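Local coordinates for DUF871 domain-containing protein (Enterococcus faecalis, PDB 2P0O) that is of unknown function but probably hydrolyses 6-phospho-N-acetylmuramic acid glycosides, using a TIM-barrel domain, at residues A[146-157]-A[188-199]. Residues are numbered along the deposited sequence; the frame is centred on the assembly and turned at random.
Sequences NYYPRPETGIGT and IFAGLPTLEKHR
Arg199 reaches across to Tyr148 O with both NH1 and NH2, and Arg199 NH2 is 2.9 Å from Tyr148 O. This is the tight part of the contact. The Arg199 guanidinium lies between Pro193 CG over one face and Pro151 CA over the other. NH1 also donates to Ala190 O. NE and NH2 pair side-on with the Glu196 carboxylate, and NE to OE2 is nearly straight at 172°. The same carboxylate takes two backbone N-H groups: Glu152 N meets Glu196 OE2 at 2.8 Å from above its plane, and Gly154 N meets OE1 on the anti side. A bend at chi2 (51°) turns the Glu196 carboxylate back to Arg199.

Beside this, Ile155 and Leu195 form a single backbone bridge: Ile155 N donates to Thr194 O and Glu196 N to Ile155 O. Thr194 OG1 donates to Asn146 O at 2.8 Å, and Leu192 CD1 sits over one face of the Tyr147 ring.

The outer ends are looser. Pro151 packs CG on Ala190 CB and CD on Ile188 CG2, while exposed Lys197 NZ reaches Thr157 OG1 at 3.1 Å.

The contact joins beta-alpha loops after neighbouring TIM-barrel strands 141-144 and 173-178. The Glu196-Arg199 ion pair probably helps hold the 150-153 turn against the second loop.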
ATOM      1  N   ASN A 146       9.979  -5.330  -9.023  1.00 55.61           N
ATOM      2  CA  ASN A 146       9.692  -6.687  -8.698  1.00 56.20           C
ATOM      3  C   ASN A 146       9.260  -6.815  -7.261  1.00 56.29           C
ATOM      4  O   ASN A 146       9.324  -5.834  -6.503  1.00 56.74           O
ATOM      5  CB  ASN A 146      10.956  -7.495  -8.910  1.00 56.86           C
ATOM      6  CG  ASN A 146      11.368  -7.550 -10.370  1.00 59.43           C
ATOM      7  OD1 ASN A 146      10.528  -7.550 -11.263  1.00 61.57           O
ATOM      8  ND2 ASN A 146      12.677  -7.662 -10.613  1.00 64.60           N
ATOM      9  N   TYR A 147       8.821  -8.020  -6.884  1.00 55.57           N
ATOM     10  CA  TYR A 147       8.660  -8.372  -5.460  1.00 55.31           C
ATOM     11  C   TYR A 147       9.565  -9.521  -5.068  1.00 54.50           C
ATOM     12  O   TYR A 147      10.166 -10.172  -5.924  1.00 53.90           O
ATOM     13  CB  TYR A 147       7.204  -8.660  -5.078  1.00 55.96           C
ATOM     14  CG  TYR A 147       6.508  -9.659  -5.969  1.00 58.10           C
ATOM     15  CD1 TYR A 147       6.849 -11.004  -5.923  1.00 57.53           C
ATOM     16  CD2 TYR A 147       5.503  -9.258  -6.840  1.00 56.45           C
ATOM     17  CE1 TYR A 147       6.218 -11.951  -6.743  1.00 60.53           C
ATOM     18  CE2 TYR A 147       4.864 -10.189  -7.669  1.00 60.69           C
ATOM     19  CZ  TYR A 147       5.221 -11.532  -7.596  1.00 61.17           C
ATOM     20  OH  TYR A 147       4.602 -12.469  -8.379  1.00 63.62           O
ATOM     21  N   TYR A 148       9.685  -9.764  -3.769  1.00 53.75           N
ATOM     22  CA  TYR A 148      10.765 -10.620  -3.286  1.00 52.72           C
ATOM     23  C   TYR A 148      10.240 -11.596  -2.277  1.00 53.11           C
ATOM     24  O   TYR A 148      10.147 -11.246  -1.102  1.00 53.99           O
ATOM     25  CB  TYR A 148      11.911  -9.751  -2.727  1.00 52.87           C
ATOM     26  CG  TYR A 148      12.458  -8.855  -3.800  1.00 52.67           C
ATOM     27  CD1 TYR A 148      13.447  -9.313  -4.701  1.00 54.74           C
ATOM     28  CD2 TYR A 148      11.941  -7.597  -3.992  1.00 53.48           C
ATOM     29  CE1 TYR A 148      13.907  -8.485  -5.740  1.00 51.17           C
ATOM     30  CE2 TYR A 148      12.392  -6.778  -5.021  1.00 50.94           C
ATOM     31  CZ  TYR A 148      13.345  -7.227  -5.891  1.00 51.72           C
ATOM     32  OH  TYR A 148      13.776  -6.370  -6.881  1.00 51.22           O
ATOM     33  N   PRO A 149       9.905 -12.840  -2.725  1.00 52.62           N
ATOM     34  CA  PRO A 149       9.432 -13.900  -1.824  1.00 51.71           C
ATOM     35  C   PRO A 149      10.435 -14.286  -0.741  1.00 51.71           C
ATOM     36  O   PRO A 149      10.027 -14.591   0.377  1.00 50.65           O
ATOM     37  CB  PRO A 149       9.214 -15.115  -2.754  1.00 51.72           C
ATOM     38  CG  PRO A 149       9.075 -14.558  -4.141  1.00 51.91           C
ATOM     39  CD  PRO A 149      10.027 -13.331  -4.115  1.00 52.66           C
ATOM     40  N   ARG A 150      11.734 -14.306  -1.062  1.00 51.32           N
ATOM     41  CA  ARG A 150      12.701 -14.771  -0.094  1.00 50.68           C
ATOM     42  C   ARG A 150      13.088 -13.637   0.854  1.00 51.44           C
ATOM     43  O   ARG A 150      13.610 -12.609   0.409  1.00 51.55           O
ATOM     44  CB  ARG A 150      13.957 -15.364  -0.758  1.00 50.32           C
ATOM     45  CG  ARG A 150      14.948 -16.027   0.273  1.00 48.94           C
ATOM     46  CD  ARG A 150      16.247 -16.391  -0.387  1.00 50.52           C
ATOM     47  NE  ARG A 150      17.375 -16.903   0.442  1.00 48.06           N
ATOM     48  CZ  ARG A 150      18.044 -16.199   1.361  1.00 49.32           C
ATOM     49  NH1 ARG A 150      19.088 -16.751   1.992  1.00 47.94           N
ATOM     50  NH2 ARG A 150      17.678 -14.948   1.667  1.00 47.49           N
ATOM     51  N   PRO A 151      12.885 -13.835   2.175  1.00 51.69           N
ATOM     52  CA  PRO A 151      13.313 -12.836   3.168  1.00 51.21           C
ATOM     53  C   PRO A 151      14.750 -12.393   2.911  1.00 50.61           C
ATOM     54  O   PRO A 151      15.601 -13.234   2.531  1.00 50.92           O
ATOM     55  CB  PRO A 151      13.236 -13.639   4.490  1.00 51.22           C
ATOM     56  CG  PRO A 151      11.981 -14.462   4.255  1.00 51.27           C
ATOM     57  CD  PRO A 151      12.263 -14.995   2.839  1.00 51.64           C
ATOM     58  N   GLU A 152      15.023 -11.098   3.107  1.00 49.66           N
ATOM     59  CA  GLU A 152      16.392 -10.551   3.054  1.00 48.69           C
ATOM     60  C   GLU A 152      16.856 -10.219   1.652  1.00 48.77           C
ATOM     61  O   GLU A 152      17.991  -9.801   1.477  1.00 49.51           O
ATOM     62  CB  GLU A 152      17.402 -11.455   3.760  1.00 49.46           C
ATOM     63  CG  GLU A 152      17.072 -11.696   5.232  1.00 50.31           C
ATOM     64  CD  GLU A 152      17.726 -12.923   5.797  1.00 53.63           C
ATOM     65  OE1 GLU A 152      18.253 -13.764   5.026  1.00 54.68           O
ATOM     66  OE2 GLU A 152      17.733 -13.047   7.048  1.00 58.87           O
ATOM     67  N   THR A 153      15.967 -10.311   0.659  1.00 48.59           N
ATOM     68  CA  THR A 153      16.379 -10.088  -0.724  1.00 48.80           C
ATOM     69  C   THR A 153      15.704  -8.838  -1.376  1.00 49.76           C
ATOM     70  O   THR A 153      16.016  -8.478  -2.523  1.00 49.19           O
ATOM     71  CB  THR A 153      16.128 -11.357  -1.597  1.00 48.70           C
ATOM     72  OG1 THR A 153      14.707 -11.583  -1.698  1.00 52.07           O
ATOM     73  CG2 THR A 153      16.820 -12.586  -1.014  1.00 48.81           C
ATOM     74  N   GLY A 154      14.807  -8.174  -0.643  1.00 49.21           N
ATOM     75  CA  GLY A 154      14.177  -6.942  -1.122  1.00 50.48           C
ATOM     76  C   GLY A 154      15.194  -5.806  -1.229  1.00 51.39           C
ATOM     77  O   GLY A 154      16.282  -5.833  -0.599  1.00 49.28           O
ATOM     78  N   ILE A 155      14.822  -4.807  -2.031  1.00 50.95           N
ATOM     79  CA  ILE A 155      15.705  -3.713  -2.344  1.00 52.32           C
ATOM     80  C   ILE A 155      15.706  -2.710  -1.206  1.00 52.52           C
ATOM     81  O   ILE A 155      14.818  -2.730  -0.351  1.00 52.34           O
ATOM     82  CB  ILE A 155      15.301  -3.039  -3.675  1.00 52.83           C
ATOM     83  CG1 ILE A 155      14.019  -2.231  -3.519  1.00 54.28           C
ATOM     84  CG2 ILE A 155      15.109  -4.109  -4.779  1.00 54.17           C
ATOM     85  CD1 ILE A 155      13.518  -1.624  -4.890  1.00 58.68           C
ATOM     86  N   GLY A 156      16.735  -1.864  -1.194  1.00 53.67           N
ATOM     87  CA  GLY A 156      16.911  -0.833  -0.174  1.00 54.47           C
ATOM     88  C   GLY A 156      16.354   0.496  -0.618  1.00 55.12           C
ATOM     89  O   GLY A 156      16.155   0.734  -1.819  1.00 54.39           O
ATOM     90  N   THR A 157      16.095   1.375   0.354  1.00 56.59           N
ATOM     91  CA  THR A 157      15.409   2.654   0.074  1.00 57.64           C
ATOM     92  C   THR A 157      16.205   3.552  -0.882  1.00 57.55           C
ATOM     93  O   THR A 157      15.637   4.187  -1.786  1.00 56.60           O
ATOM     94  CB  THR A 157      15.087   3.384   1.397  1.00 58.33           C
ATOM     95  OG1 THR A 157      14.089   2.633   2.098  1.00 61.97           O
ATOM     96  CG2 THR A 157      14.563   4.821   1.143  1.00 58.86           C
ATOM     97  N   ILE A 188       7.091 -19.743   0.440  1.00 58.36           N
ATOM     98  CA  ILE A 188       7.728 -19.224   1.652  1.00 56.75           C
ATOM     99  C   ILE A 188       6.764 -18.524   2.607  1.00 56.04           C
ATOM    100  O   ILE A 188       6.976 -18.580   3.803  1.00 56.08           O
ATOM    101  CB  ILE A 188       8.978 -18.315   1.357  1.00 57.65           C
ATOM    102  CG1 ILE A 188       9.930 -18.955   0.323  1.00 57.13           C
ATOM    103  CG2 ILE A 188       9.734 -17.952   2.672  1.00 55.36           C
ATOM    104  CD1 ILE A 188      10.370 -20.392   0.639  1.00 58.65           C
ATOM    105  N   PHE A 189       5.704 -17.884   2.097  1.00 55.04           N
ATOM    106  CA  PHE A 189       4.676 -17.241   2.959  1.00 54.66           C
ATOM    107  C   PHE A 189       5.209 -16.110   3.838  1.00 54.82           C
ATOM    108  O   PHE A 189       4.688 -15.855   4.934  1.00 55.79           O
ATOM    109  CB  PHE A 189       3.928 -18.279   3.828  1.00 55.04           C
ATOM    110  CG  PHE A 189       3.282 -19.371   3.030  1.00 55.94           C
ATOM    111  CD1 PHE A 189       2.046 -19.167   2.423  1.00 56.46           C
ATOM    112  CD2 PHE A 189       3.914 -20.600   2.873  1.00 57.66           C
ATOM    113  CE1 PHE A 189       1.451 -20.172   1.670  1.00 57.21           C
ATOM    114  CE2 PHE A 189       3.327 -21.622   2.125  1.00 58.31           C
ATOM    115  CZ  PHE A 189       2.086 -21.402   1.525  1.00 58.81           C
ATOM    116  N   ALA A 190       6.250 -15.438   3.357  1.00 53.81           N
ATOM    117  CA  ALA A 190       6.870 -14.356   4.074  1.00 53.81           C
ATOM    118  C   ALA A 190       6.487 -12.999   3.468  1.00 53.75           C
ATOM    119  O   ALA A 190       7.107 -11.968   3.811  1.00 55.00           O
ATOM    120  CB  ALA A 190       8.366 -14.518   4.040  1.00 53.06           C
ATOM    121  N   GLY A 191       5.514 -12.992   2.568  1.00 52.67           N
ATOM    122  CA  GLY A 191       5.020 -11.719   1.986  1.00 52.47           C
ATOM    123  C   GLY A 191       5.782 -11.403   0.714  1.00 52.66           C
ATOM    124  O   GLY A 191       6.863 -11.925   0.507  1.00 52.82           O
ATOM    125  N   LEU A 192       5.215 -10.561  -0.144  1.00 53.98           N
ATOM    126  CA  LEU A 192       5.836 -10.160  -1.409  1.00 53.66           C
ATOM    127  C   LEU A 192       6.071  -8.666  -1.432  1.00 54.92           C
ATOM    128  O   LEU A 192       5.399  -7.918  -2.171  1.00 54.19           O
ATOM    129  CB  LEU A 192       4.956 -10.571  -2.602  1.00 54.88           C
ATOM    130  CG  LEU A 192       4.620 -12.080  -2.724  1.00 54.26           C
ATOM    131  CD1 LEU A 192       3.801 -12.403  -3.973  1.00 55.69           C
ATOM    132  CD2 LEU A 192       5.838 -12.973  -2.693  1.00 54.98           C
ATOM    133  N   PRO A 193       7.050  -8.213  -0.640  1.00 55.24           N
ATOM    134  CA  PRO A 193       7.346  -6.804  -0.691  1.00 55.02           C
ATOM    135  C   PRO A 193       8.295  -6.502  -1.847  1.00 54.72           C
ATOM    136  O   PRO A 193       8.997  -7.386  -2.326  1.00 55.72           O
ATOM    137  CB  PRO A 193       8.083  -6.571   0.634  1.00 55.20           C
ATOM    138  CG  PRO A 193       8.866  -7.854   0.817  1.00 56.48           C
ATOM    139  CD  PRO A 193       7.958  -8.946   0.278  1.00 54.48           C
ATOM    140  N   THR A 194       8.327  -5.252  -2.272  1.00 53.88           N
ATOM    141  CA  THR A 194       9.448  -4.721  -3.031  1.00 52.39           C
ATOM    142  C   THR A 194      10.605  -4.316  -2.100  1.00 51.84           C
ATOM    143  O   THR A 194      11.733  -4.688  -2.352  1.00 51.71           O
ATOM    144  CB  THR A 194       8.993  -3.509  -3.880  1.00 52.25           C
ATOM    145  OG1 THR A 194       8.077  -3.955  -4.876  1.00 50.44           O
ATOM    146  CG2 THR A 194      10.154  -2.817  -4.552  1.00 51.22           C
ATOM    147  N   LEU A 195      10.328  -3.516  -1.074  1.00 50.94           N
ATOM    148  CA  LEU A 195      11.366  -2.994  -0.205  1.00 51.88           C
ATOM    149  C   LEU A 195      11.478  -3.912   0.979  1.00 51.95           C
ATOM    150  O   LEU A 195      10.467  -4.266   1.589  1.00 51.21           O
ATOM    151  CB  LEU A 195      11.035  -1.583   0.283  1.00 51.67           C
ATOM    152  CG  LEU A 195      11.180  -0.469  -0.788  1.00 52.95           C
ATOM    153  CD1 LEU A 195      10.131   0.590  -0.591  1.00 53.01           C
ATOM    154  CD2 LEU A 195      12.535   0.179  -0.780  1.00 51.24           C
ATOM    155  N   GLU A 196      12.699  -4.313   1.294  1.00 52.19           N
ATOM    156  CA  GLU A 196      12.896  -5.246   2.416  1.00 52.41           C
ATOM    157  C   GLU A 196      12.399  -4.666   3.746  1.00 53.01           C
ATOM    158  O   GLU A 196      12.005  -5.422   4.611  1.00 53.14           O
ATOM    159  CB  GLU A 196      14.357  -5.657   2.551  1.00 51.97           C
ATOM    160  CG  GLU A 196      14.596  -6.951   3.426  1.00 53.07           C
ATOM    161  CD  GLU A 196      13.730  -8.140   2.998  1.00 54.93           C
ATOM    162  OE1 GLU A 196      13.360  -8.257   1.788  1.00 54.86           O
ATOM    163  OE2 GLU A 196      13.386  -8.950   3.878  1.00 50.94           O
ATOM    164  N   LYS A 197      12.483  -3.342   3.935  1.00 52.51           N
ATOM    165  CA  LYS A 197      12.007  -2.752   5.193  1.00 53.41           C
ATOM    166  C   LYS A 197      10.498  -2.969   5.404  1.00 53.12           C
ATOM    167  O   LYS A 197       9.984  -2.768   6.494  1.00 54.20           O
ATOM    168  CB  LYS A 197      12.353  -1.255   5.256  1.00 52.91           C
ATOM    169  CG  LYS A 197      11.561  -0.433   4.223  1.00 53.10           C
ATOM    170  CD  LYS A 197      11.790   1.093   4.437  1.00 56.40           C
ATOM    171  CE  LYS A 197      11.100   1.849   3.299  1.00 56.50           C
ATOM    172  NZ  LYS A 197      11.312   3.301   3.377  1.00 58.47           N
ATOM    173  N   HIS A 198       9.777  -3.380   4.367  1.00 53.20           N
ATOM    174  CA  HIS A 198       8.365  -3.652   4.521  1.00 52.83           C
ATOM    175  C   HIS A 198       8.041  -5.082   4.910  1.00 54.24           C
ATOM    176  O   HIS A 198       6.881  -5.418   5.093  1.00 54.25           O
ATOM    177  CB  HIS A 198       7.615  -3.250   3.267  1.00 52.96           C
ATOM    178  CG  HIS A 198       7.543  -1.762   3.084  1.00 51.99           C
ATOM    179  ND1 HIS A 198       7.332  -1.168   1.862  1.00 53.72           N
ATOM    180  CD2 HIS A 198       7.663  -0.751   3.978  1.00 51.28           C
ATOM    181  CE1 HIS A 198       7.315   0.147   2.008  1.00 53.00           C
ATOM    182  NE2 HIS A 198       7.528   0.424   3.282  1.00 53.09           N
ATOM    183  N   ARG A 199       9.080  -5.909   5.044  1.00 54.43           N
ATOM    184  CA  ARG A 199       8.911  -7.322   5.328  1.00 54.96           C
ATOM    185  C   ARG A 199       8.204  -7.483   6.667  1.00 54.37           C
ATOM    186  O   ARG A 199       8.692  -7.016   7.696  1.00 53.30           O
ATOM    187  CB  ARG A 199      10.285  -8.035   5.340  1.00 54.89           C
ATOM    188  CG  ARG A 199      10.253  -9.532   5.778  1.00 56.25           C
ATOM    189  CD  ARG A 199      10.022 -10.473   4.612  1.00 55.18           C
ATOM    190  NE  ARG A 199      10.869 -10.185   3.451  1.00 52.26           N
ATOM    191  CZ  ARG A 199      10.593 -10.564   2.204  1.00 51.38           C
ATOM    192  NH1 ARG A 199       9.492 -11.266   1.931  1.00 46.90           N
ATOM    193  NH2 ARG A 199      11.457 -10.269   1.239  1.00 52.47           N
TER
HETATM  194  O   HOH W   1       7.282 -15.002   0.609  1.00 44.37           O
HETATM  195  O   HOH W   2      14.110  -1.603   2.269  1.00 33.27           O